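Local structure of beta-N-acetylglucosaminidase (Thermotoga maritima, 3WO8) at residues Phe27-Glu30 with Val31-Ile34; Arg108-Gly111 with Lys112-Ile116; Pro193-Lys196 with Leu197-Asp201; Asn442-Asp445 with Val446-Phe449. The protein probably hydrolyses terminal non-reducing N-acetyl-D-hexosamine residues from N-acetyl-beta-D-hexosaminides, as a member of glycosyl hydrolase family 3. One frame throughout, in Å; residues are numbered along the deposited sequence.

In the fold
Contacts 1, 2 and 3 belong to the TIM-barrel part of the chain, contact 4 to the C-terminal domain; the centres of contacts 3 and 4 lie about 72 Å apart. All four are local, joining residues three to five apart, and each mixes buried with exposed residues. Contact 1 caps helix 29-37 with an asparagine and packs a buried phenylalanine beside it. Contact 2 lies within helix 100-117, where backbone bonds and small or apolar side chains dominate and the second subunit packs alongside. In contact 3, peripheral, its centre about 34 Å from that of the chain, charged and aromatic pairs line the short helix 194-199. Contact 4 is a 3-10 turn that carries three aromatic rings and also touches the second subunit.

Contact 1 (Phe27-Glu30 with Val31-Ile34); sequences FNEE and VKEI
The side chains of F27 and V31 cross at about a right angle, ring atom F27 CD1 lying 4.0 Å from V31 CG1, while the far end of the same ring approaches the aliphatic part of K32, with F27 CZ 3.8 Å from K32 CG. With F27 CG anti to the backbone N (chi1 -178°), the ring reaches forward along the first turn, where V31 CG1 and K32 CG approach it obliquely. N28 has a different first torsion: chi1 of 49° sets CG between the backbone N and the carbonyl carbon, and OD1 thereby accepts from V31 N at 2.9 Å, the donor nearly in line with the side-chain C=O. This is the N-cap of helix 29-37, the helix of a beta-alpha-beta unit between strands 20-24 and 42-45 of the TIM barrel. N28 O accepts from K32 N at 3.1 Å in an almost straight bond, and the other side-chain polar atom, ND2, is held by D26. Further round, E29 and E33 cross with carboxylate planes 85° apart; E29 OE2 and E33 OE1 are 4.0 Å apart, a like-charge approach probably eased by R36, a weak, long partner of E29. F59 of helix 53-66 touches F27 and V31, and F62 touches K32.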
loop_
_atom_site.group_PDB
_atom_site.type_symbol
_atom_site.label_atom_id
_atom_site.label_comp_id
_atom_site.label_asym_id
_atom_site.label_seq_id
_atom_site.Cartn_x
_atom_site.Cartn_y
_atom_site.Cartn_z
ATOM N N PHE B 27 10.309 2.749 -16.754
ATOM C CA PHE B 27 9.344 2.658 -17.832
ATOM C C PHE B 27 9.417 3.913 -18.745
ATOM O O PHE B 27 9.286 5.079 -18.305
ATOM C CB PHE B 27 7.945 2.405 -17.269
ATOM C CG PHE B 27 6.888 2.243 -18.335
ATOM C CD1 PHE B 27 6.788 1.073 -19.059
ATOM C CD2 PHE B 27 6.017 3.251 -18.617
ATOM C CE1 PHE B 27 5.834 0.932 -20.053
ATOM C CE2 PHE B 27 5.059 3.106 -19.599
ATOM C CZ PHE B 27 4.975 1.952 -20.326
ATOM N N ASN B 28 9.671 3.656 -20.019
ATOM C CA ASN B 28 9.967 4.714 -20.951
ATOM C C ASN B 28 9.958 4.172 -22.361
ATOM O O ASN B 28 9.695 2.994 -22.563
ATOM C CB ASN B 28 11.342 5.253 -20.648
ATOM C CG ASN B 28 12.348 4.159 -20.508
ATOM O OD1 ASN B 28 12.383 3.236 -21.300
ATOM N ND2 ASN B 28 13.143 4.233 -19.469
ATOM N N GLU B 29 10.296 5.023 -23.331
ATOM C CA GLU B 29 10.173 4.654 -24.729
ATOM C C GLU B 29 11.059 3.455 -25.098
ATOM O O GLU B 29 10.700 2.653 -25.955
ATOM C CB GLU B 29 10.441 5.873 -25.616
ATOM C CG GLU B 29 9.907 5.727 -27.038
ATOM C CD GLU B 29 8.405 5.521 -27.090
ATOM O OE1 GLU B 29 7.703 6.119 -26.245
ATOM O OE2 GLU B 29 7.925 4.769 -27.972
ATOM N N GLU B 30 12.200 3.308 -24.437
ATOM C CA GLU B 30 13.086 2.176 -24.720
ATOM C C GLU B 30 12.417 0.877 -24.253
ATOM O O GLU B 30 12.362 -0.104 -24.995
ATOM C CB GLU B 30 14.449 2.376 -24.034
ATOM C CG GLU B 30 15.499 1.286 -24.296
ATOM C CD GLU B 30 16.793 1.523 -23.522
ATOM O OE1 GLU B 30 17.097 2.687 -23.249
ATOM O OE2 GLU B 30 17.514 0.574 -23.175
ATOM N N VAL B 31 11.878 0.906 -23.031
ATOM C CA VAL B 31 11.259 -0.256 -22.412
ATOM C C VAL B 31 10.117 -0.761 -23.264
ATOM O O VAL B 31 10.034 -1.955 -23.568
ATOM C CB VAL B 31 10.755 0.067 -20.997
ATOM C CG1 VAL B 31 9.841 -1.036 -20.481
ATOM C CG2 VAL B 31 11.922 0.252 -20.037
ATOM N N LYS B 32 9.249 0.161 -23.649
ATOM C CA LYS B 32 8.149 -0.129 -24.571
ATOM C C LYS B 32 8.641 -0.731 -25.883
ATOM O O LYS B 32 7.994 -1.626 -26.433
ATOM C CB LYS B 32 7.360 1.130 -24.915
ATOM C CG LYS B 32 6.672 1.839 -23.755
ATOM C CD LYS B 32 5.584 2.782 -24.278
ATOM C CE LYS B 32 5.494 4.110 -23.535
ATOM N NZ LYS B 32 4.312 4.877 -24.012
ATOM N N GLU B 33 9.773 -0.240 -26.389
ATOM C CA GLU B 33 10.279 -0.701 -27.687
ATOM C C GLU B 33 10.800 -2.134 -27.634
ATOM O O GLU B 33 10.434 -2.929 -28.467
ATOM C CB GLU B 33 11.303 0.279 -28.261
ATOM C CG GLU B 33 10.640 1.549 -28.808
ATOM C CD GLU B 33 11.614 2.700 -29.141
ATOM O OE1 GLU B 33 11.212 3.630 -29.867
ATOM O OE2 GLU B 33 12.780 2.710 -28.683
ATOM N N ILE B 34 11.612 -2.462 -26.635
ATOM C CA ILE B 34 12.050 -3.827 -26.414
ATOM C C ILE B 34 10.832 -4.695 -26.354
ATOM O O ILE B 34 10.829 -5.771 -26.899
ATOM C CB ILE B 34 12.788 -4.000 -25.069
ATOM C CG1 ILE B 34 14.127 -3.277 -25.072
ATOM C CG2 ILE B 34 13.057 -5.471 -24.759
ATOM C CD1 ILE B 34 15.205 -4.010 -25.849
#

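Contact 2 (Arg108-Gly111 with Lys112-Ile116); sequences RVAG and KIMEI
M114 owes its place over the preceding turn to a chi1 of -83°, which sets CG anti to the carbonyl carbon, and to an extended chain beyond it. The thioether consequently runs back along the helix: M114 SD lies 3.7 Å from A110 O, and the terminal methyl CE stands 4.2 Å from A110 CB, an apolar contact one turn apart. I113 has a similar first torsion (chi1 -67°), which brings its CG1 to 3.4 Å from V109 O. Both side chains thus lean on the carbonyl oxygens that their own backbone amides use. M114 N donates to A110 O at 2.9 Å, and I113 N donates to V109 O at 3.0 Å with an angle of 167° at the hydrogen; K112 N to R108 O and E115 N to G111 O extend the same i to i+4 series. Y161 of helix 147-164 touches both A110 and M114, so their shared contact faces another helix. R108 NH1 forms a salt bridge with E163 of that same helix. On another side, V109 and I113 pack on I116 of the second subunit. Regular alpha-helical bonding within helix 100-117 of the TIM-barrel domain, with one side against a neighbouring helix and another at the dimer interface, is what these residues display.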
loop_
_atom_site.group_PDB
_atom_site.type_symbol
_atom_site.label_atom_id
_atom_site.label_comp_id
_atom_site.label_asym_id
_atom_site.label_seq_id
_atom_site.Cartn_x
_atom_site.Cartn_y
_atom_site.Cartn_z
ATOM N N ARG B 108 -2.256 -15.527 1.142
ATOM C CA ARG B 108 -3.524 -15.255 0.476
ATOM C C ARG B 108 -3.822 -13.749 0.399
ATOM O O ARG B 108 -4.225 -13.223 -0.685
ATOM C CB ARG B 108 -4.648 -15.972 1.199
ATOM C CG ARG B 108 -5.998 -15.958 0.478
ATOM C CD ARG B 108 -7.084 -16.450 1.433
ATOM N NE ARG B 108 -8.440 -16.392 0.875
ATOM C CZ ARG B 108 -9.454 -17.208 1.212
ATOM N NH1 ARG B 108 -10.638 -17.048 0.628
ATOM N NH2 ARG B 108 -9.308 -18.189 2.114
ATOM N N VAL B 109 -3.625 -13.038 1.513
ATOM C CA VAL B 109 -3.898 -11.610 1.442
ATOM C C VAL B 109 -2.887 -10.958 0.520
ATOM O O VAL B 109 -3.232 -10.046 -0.251
ATOM C CB VAL B 109 -3.980 -10.842 2.808
ATOM C CG1 VAL B 109 -4.297 -11.743 3.991
ATOM C CG2 VAL B 109 -2.743 -10.030 3.092
ATOM N N ALA B 110 -1.639 -11.411 0.593
ATOM C CA ALA B 110 -0.599 -10.870 -0.297
ATOM C C ALA B 110 -0.937 -11.141 -1.743
ATOM O O ALA B 110 -0.915 -10.245 -2.591
ATOM C CB ALA B 110 0.728 -11.488 0.028
ATOM N N GLY B 111 -1.294 -12.390 -2.014
ATOM C CA GLY B 111 -1.770 -12.777 -3.333
ATOM C C GLY B 111 -2.956 -11.954 -3.839
ATOM O O GLY B 111 -2.974 -11.515 -5.012
ATOM N N LYS B 112 -3.957 -11.769 -2.982
ATOM C CA LYS B 112 -5.173 -11.125 -3.423
ATOM C C LYS B 112 -4.855 -9.654 -3.763
ATOM O O LYS B 112 -5.292 -9.109 -4.764
ATOM C CB LYS B 112 -6.278 -11.287 -2.363
ATOM C CG LYS B 112 -7.670 -10.911 -2.851
ATOM C CD LYS B 112 -8.323 -11.982 -3.745
ATOM C CE LYS B 112 -9.651 -11.539 -4.377
ATOM N NZ LYS B 112 -9.511 -10.303 -5.204
ATOM N N ILE B 113 -4.008 -9.031 -2.967
ATOM C CA ILE B 113 -3.563 -7.688 -3.301
ATOM C C ILE B 113 -2.702 -7.602 -4.588
ATOM O O ILE B 113 -2.862 -6.708 -5.408
ATOM C CB ILE B 113 -2.859 -7.062 -2.087
ATOM C CG1 ILE B 113 -3.914 -6.844 -0.971
ATOM C CG2 ILE B 113 -2.233 -5.729 -2.478
ATOM C CD1 ILE B 113 -3.293 -6.486 0.369
ATOM N N MET B 114 -1.784 -8.527 -4.764
ATOM C CA MET B 114 -0.977 -8.503 -5.963
ATOM C C MET B 114 -1.903 -8.538 -7.151
ATOM O O MET B 114 -1.737 -7.824 -8.146
ATOM C CB MET B 114 -0.032 -9.703 -5.976
ATOM C CG MET B 114 1.231 -9.482 -5.172
ATOM S SD MET B 114 1.941 -11.061 -4.713
ATOM C CE MET B 114 3.063 -10.623 -3.385
ATOM N N GLU B 115 -2.940 -9.346 -7.005
ATOM C CA GLU B 115 -3.857 -9.563 -8.082
ATOM C C GLU B 115 -4.617 -8.321 -8.507
ATOM O O GLU B 115 -4.803 -8.048 -9.706
ATOM C CB GLU B 115 -4.835 -10.617 -7.673
ATOM C CG GLU B 115 -5.474 -11.265 -8.869
ATOM C CD GLU B 115 -6.941 -11.208 -8.773
ATOM O OE1 GLU B 115 -7.475 -10.108 -9.052
ATOM O OE2 GLU B 115 -7.511 -12.251 -8.388
ATOM N N ILE B 116 -5.081 -7.586 -7.496
ATOM C CA ILE B 116 -5.817 -6.359 -7.700
ATOM C C ILE B 116 -4.919 -5.344 -8.392
ATOM O O ILE B 116 -5.369 -4.568 -9.242
ATOM C CB ILE B 116 -6.330 -5.836 -6.359
ATOM C CG1 ILE B 116 -7.534 -6.662 -5.950
ATOM C CG2 ILE B 116 -6.752 -4.384 -6.459
ATOM C CD1 ILE B 116 -7.965 -6.505 -4.505
#

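Contact 3 (Pro193-Lys196 with Leu197-Asp201); sequences PFEK and LWEED
K196 and E200 form a salt bridge one turn apart, K196 NZ lying 3.4 Å from E200 OE1; the accompanying hydrogen bond is weak. The pair stands where helix 194-199, a short helix of the TIM-barrel domain, runs out into the chain leading to helix 203-211. The aliphatic part of the lysine comes close as well, with K196 CE 3.2 Å from E200 OE2, so the carboxylate meets the end of the chain as well as its charge. In the backbone, E200 N donates to K196 O, with a bent angle of 133° at the hydrogen. On another side of the turn, F194 and W198 lie side by side and point the same way; F194 CZ is 4.0 Å from W198 CE3, an oblique approach. In both, CG is anti to the backbone N (chi1 174° in F194), which sends the rings off in the same direction. E195 and E199 stack their carboxylates with planes 17° apart, a like-charge arrangement that would probably raise the proton affinity of one or both.

Outward from this shell, K178 forms salt bridges with both E200 and D201, so E200 OE1 serves two lysines. A glutamine in place of E200 would probably leave K196 without its charged mate and K178 with D201 alone of the two acids. The tryptophan ring has cation-pi partners in K246 and R206, and V242 and I247 of helix 236-247 also touch it. P193 occupies the N-cap position, and its O accepts from L197 N at 3.1 Å.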
loop_
_atom_site.group_PDB
_atom_site.type_symbol
_atom_site.label_atom_id
_atom_site.label_comp_id
_atom_site.label_asym_id
_atom_site.label_seq_id
_atom_site.Cartn_x
_atom_site.Cartn_y
_atom_site.Cartn_z
ATOM N N PRO B 193 26.513 -35.061 0.342
ATOM C CA PRO B 193 26.030 -36.251 -0.313
ATOM C C PRO B 193 24.603 -36.067 -0.831
ATOM O O PRO B 193 23.711 -35.671 -0.080
ATOM C CB PRO B 193 26.078 -37.310 0.814
ATOM C CG PRO B 193 26.602 -36.615 2.049
ATOM C CD PRO B 193 27.300 -35.393 1.542
ATOM N N PHE B 194 24.380 -36.377 -2.097
ATOM C CA PHE B 194 23.030 -36.314 -2.665
ATOM C C PHE B 194 21.938 -36.859 -1.767
ATOM O O PHE B 194 20.788 -36.482 -1.902
ATOM C CB PHE B 194 22.962 -37.092 -3.958
ATOM C CG PHE B 194 21.582 -37.201 -4.522
ATOM C CD1 PHE B 194 21.092 -36.235 -5.399
ATOM C CD2 PHE B 194 20.760 -38.273 -4.193
ATOM C CE1 PHE B 194 19.814 -36.356 -5.950
ATOM C CE2 PHE B 194 19.479 -38.388 -4.726
ATOM C CZ PHE B 194 19.011 -37.434 -5.611
ATOM N N GLU B 195 22.274 -37.780 -0.881
ATOM C CA GLU B 195 21.276 -38.320 0.016
ATOM C C GLU B 195 20.905 -37.262 1.062
ATOM O O GLU B 195 19.731 -37.074 1.366
ATOM C CB GLU B 195 21.779 -39.600 0.680
ATOM C CG GLU B 195 20.668 -40.473 1.258
ATOM C CD GLU B 195 21.059 -41.133 2.586
ATOM O OE1 GLU B 195 20.365 -42.080 3.018
ATOM O OE2 GLU B 195 22.058 -40.707 3.209
ATOM N N LYS B 196 21.896 -36.575 1.615
ATOM C CA LYS B 196 21.605 -35.485 2.549
ATOM C C LYS B 196 20.717 -34.453 1.859
ATOM O O LYS B 196 19.704 -34.036 2.421
ATOM C CB LYS B 196 22.884 -34.828 3.063
ATOM C CG LYS B 196 23.236 -35.168 4.503
ATOM C CD LYS B 196 24.053 -34.039 5.137
ATOM C CE LYS B 196 23.728 -33.831 6.615
ATOM N NZ LYS B 196 23.809 -32.393 7.016
ATOM N N LEU B 197 21.098 -34.072 0.641
ATOM C CA LEU B 197 20.270 -33.217 -0.218
ATOM C C LEU B 197 18.823 -33.622 -0.339
ATOM O O LEU B 197 17.907 -32.800 -0.161
ATOM C CB LEU B 197 20.796 -33.192 -1.644
ATOM C CG LEU B 197 21.531 -31.910 -2.036
ATOM C CD1 LEU B 197 22.742 -31.675 -1.135
ATOM C CD2 LEU B 197 21.919 -31.952 -3.518
ATOM N N TRP B 198 18.631 -34.884 -0.706
ATOM C CA TRP B 198 17.303 -35.437 -0.962
ATOM C C TRP B 198 16.480 -35.420 0.316
ATOM O O TRP B 198 15.333 -35.002 0.323
ATOM C CB TRP B 198 17.421 -36.860 -1.521
ATOM C CG TRP B 198 16.109 -37.405 -1.897
ATOM C CD1 TRP B 198 15.364 -38.280 -1.174
ATOM C CD2 TRP B 198 15.327 -37.057 -3.054
ATOM N NE1 TRP B 198 14.178 -38.524 -1.821
ATOM C CE2 TRP B 198 14.128 -37.782 -2.974
ATOM C CE3 TRP B 198 15.524 -36.203 -4.149
ATOM C CZ2 TRP B 198 13.124 -37.694 -3.954
ATOM C CZ3 TRP B 198 14.505 -36.108 -5.141
ATOM C CH2 TRP B 198 13.336 -36.860 -5.035
ATOM N N GLU B 199 17.107 -35.855 1.391
ATOM C CA GLU B 199 16.511 -35.837 2.717
ATOM C C GLU B 199 16.264 -34.467 3.327
ATOM O O GLU B 199 15.361 -34.325 4.135
ATOM C CB GLU B 199 17.405 -36.597 3.690
ATOM C CG GLU B 199 17.461 -38.081 3.411
ATOM C CD GLU B 199 18.260 -38.829 4.450
ATOM O OE1 GLU B 199 19.401 -38.411 4.763
ATOM O OE2 GLU B 199 17.734 -39.839 4.945
ATOM N N GLU B 200 17.103 -33.478 3.017
ATOM C CA GLU B 200 17.003 -32.151 3.682
ATOM C C GLU B 200 16.521 -31.028 2.747
ATOM O O GLU B 200 15.349 -30.710 2.709
ATOM C CB GLU B 200 18.331 -31.799 4.335
ATOM C CG GLU B 200 18.621 -32.639 5.569
ATOM C CD GLU B 200 20.080 -32.636 5.978
ATOM O OE1 GLU B 200 20.773 -31.612 5.797
ATOM O OE2 GLU B 200 20.532 -33.675 6.501
ATOM N N ASP B 201 17.416 -30.491 1.941
ATOM C CA ASP B 201 17.122 -29.318 1.105
ATOM C C ASP B 201 15.984 -29.493 0.090
ATOM O O ASP B 201 15.259 -28.534 -0.220
ATOM C CB ASP B 201 18.392 -28.880 0.350
ATOM C CG ASP B 201 19.567 -28.663 1.282
ATOM O OD1 ASP B 201 19.953 -29.638 1.989
ATOM O OD2 ASP B 201 20.067 -27.508 1.334
#

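Contact 4 (Asn442-Asp445 with Val446-Phe449); sequences NPFD and VRYF
F444, D445 and P443 accept through their carbonyl oxygens from the amides three residues on, R447 N to F444 O at 3.0 Å being the straightest (172°), the i to i+3 spacing of a 3-10 turn. Before it, N442 OD1 accepts from F444 N at 3.2 Å, the donor lying above the side-chain carbonyl plane, which makes an Asx turn. Y448 and F444 meet obliquely: the nearest carbons of the rings are F444 CE2 and Y448 CE2 at 4.0 Å, and the planes stand 83° apart. With Y448 CG anti to its carbonyl carbon (chi1 -65°), the ring folds back over the turn and D445 O lies at its edge, 3.0 Å from Y448 CD2. The CD methylene of R447 is modelled over one face of the F444 ring, but too close for the detail to be trusted. An alanine at Y448 is likely to open a gap beside F444 and remove the packing against I418 and L424. P443 touches L93 of the second subunit. The turn bridges strands 435-439 and 453-456 of the C-terminal domain: F449 stacks on Y437 and packs against helix 421-429, and V446 meets V456 of strand 453-456.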
loop_
_atom_site.group_PDB
_atom_site.type_symbol
_atom_site.label_atom_id
_atom_site.label_comp_id
_atom_site.label_asym_id
_atom_site.label_seq_id
_atom_site.Cartn_x
_atom_site.Cartn_y
_atom_site.Cartn_z
ATOM N N ASN B 442 -10.327 23.039 -10.348
ATOM C CA ASN B 442 -11.664 23.411 -10.740
ATOM C C ASN B 442 -11.720 23.795 -12.194
ATOM O O ASN B 442 -11.152 24.800 -12.579
ATOM C CB ASN B 442 -12.084 24.598 -9.907
ATOM C CG ASN B 442 -13.585 24.855 -9.958
ATOM O OD1 ASN B 442 -14.298 24.416 -10.866
ATOM N ND2 ASN B 442 -14.065 25.569 -8.961
ATOM N N PRO B 443 -12.429 23.025 -13.011
ATOM C CA PRO B 443 -12.424 23.335 -14.444
ATOM C C PRO B 443 -13.175 24.628 -14.846
ATOM O O PRO B 443 -13.087 25.069 -15.992
ATOM C CB PRO B 443 -13.061 22.071 -15.090
ATOM C CG PRO B 443 -13.383 21.144 -13.954
ATOM C CD PRO B 443 -13.365 21.940 -12.694
ATOM N N PHE B 444 -13.910 25.206 -13.909
ATOM C CA PHE B 444 -14.504 26.505 -14.122
ATOM C C PHE B 444 -13.405 27.489 -14.480
ATOM O O PHE B 444 -13.597 28.332 -15.348
ATOM C CB PHE B 444 -15.246 26.971 -12.865
ATOM C CG PHE B 444 -15.425 28.473 -12.757
ATOM C CD1 PHE B 444 -16.499 29.110 -13.384
ATOM C CD2 PHE B 444 -14.544 29.253 -11.978
ATOM C CE1 PHE B 444 -16.684 30.479 -13.247
ATOM C CE2 PHE B 444 -14.721 30.629 -11.852
ATOM C CZ PHE B 444 -15.790 31.239 -12.486
ATOM N N ASP B 445 -12.260 27.366 -13.803
ATOM C CA ASP B 445 -11.132 28.279 -13.978
ATOM C C ASP B 445 -10.793 28.525 -15.469
ATOM O O ASP B 445 -10.468 29.647 -15.865
ATOM C CB ASP B 445 -9.913 27.745 -13.223
ATOM C CG ASP B 445 -10.015 27.921 -11.697
ATOM O OD1 ASP B 445 -10.759 28.814 -11.231
ATOM O OD2 ASP B 445 -9.320 27.174 -10.961
ATOM N N VAL B 446 -10.922 27.493 -16.298
ATOM C CA VAL B 446 -10.732 27.627 -17.738
ATOM C C VAL B 446 -11.219 28.946 -18.313
ATOM O O VAL B 446 -10.602 29.493 -19.204
ATOM C CB VAL B 446 -11.476 26.524 -18.491
ATOM C CG1 VAL B 446 -11.694 26.889 -19.946
ATOM C CG2 VAL B 446 -10.692 25.241 -18.435
ATOM N N ARG B 447 -12.351 29.443 -17.848
ATOM C CA ARG B 447 -12.943 30.637 -18.464
ATOM C C ARG B 447 -11.925 31.780 -18.588
ATOM O O ARG B 447 -11.833 32.427 -19.640
ATOM C CB ARG B 447 -14.191 31.092 -17.698
ATOM C CG ARG B 447 -13.902 31.830 -16.400
ATOM C CD ARG B 447 -14.882 31.454 -15.322
ATOM N NE ARG B 447 -16.224 32.003 -15.536
ATOM C CZ ARG B 447 -16.692 33.123 -14.985
ATOM N NH1 ARG B 447 -15.933 33.863 -14.174
ATOM N NH2 ARG B 447 -17.939 33.504 -15.242
ATOM N N TYR B 448 -11.134 31.972 -17.533
ATOM C CA TYR B 448 -10.154 33.045 -17.458
ATOM C C TYR B 448 -9.126 33.002 -18.597
ATOM O O TYR B 448 -8.696 34.034 -19.114
ATOM C CB TYR B 448 -9.395 32.924 -16.164
ATOM C CG TYR B 448 -10.216 33.129 -14.927
ATOM C CD1 TYR B 448 -10.676 34.394 -14.581
ATOM C CD2 TYR B 448 -10.481 32.079 -14.066
ATOM C CE1 TYR B 448 -11.394 34.606 -13.410
ATOM C CE2 TYR B 448 -11.204 32.275 -12.900
ATOM C CZ TYR B 448 -11.660 33.543 -12.561
ATOM O OH TYR B 448 -12.374 33.748 -11.386
ATOM N N PHE B 449 -8.746 31.795 -18.980
ATOM C CA PHE B 449 -7.697 31.595 -19.957
ATOM C C PHE B 449 -8.290 31.336 -21.302
ATOM O O PHE B 449 -8.027 30.325 -21.924
ATOM C CB PHE B 449 -6.782 30.465 -19.493
ATOM C CG PHE B 449 -6.267 30.693 -18.109
ATOM C CD1 PHE B 449 -5.404 31.746 -17.847
ATOM C CD2 PHE B 449 -6.728 29.929 -17.058
ATOM C CE1 PHE B 449 -4.970 32.003 -16.560
ATOM C CE2 PHE B 449 -6.296 30.172 -15.763
ATOM C CZ PHE B 449 -5.411 31.209 -15.512
#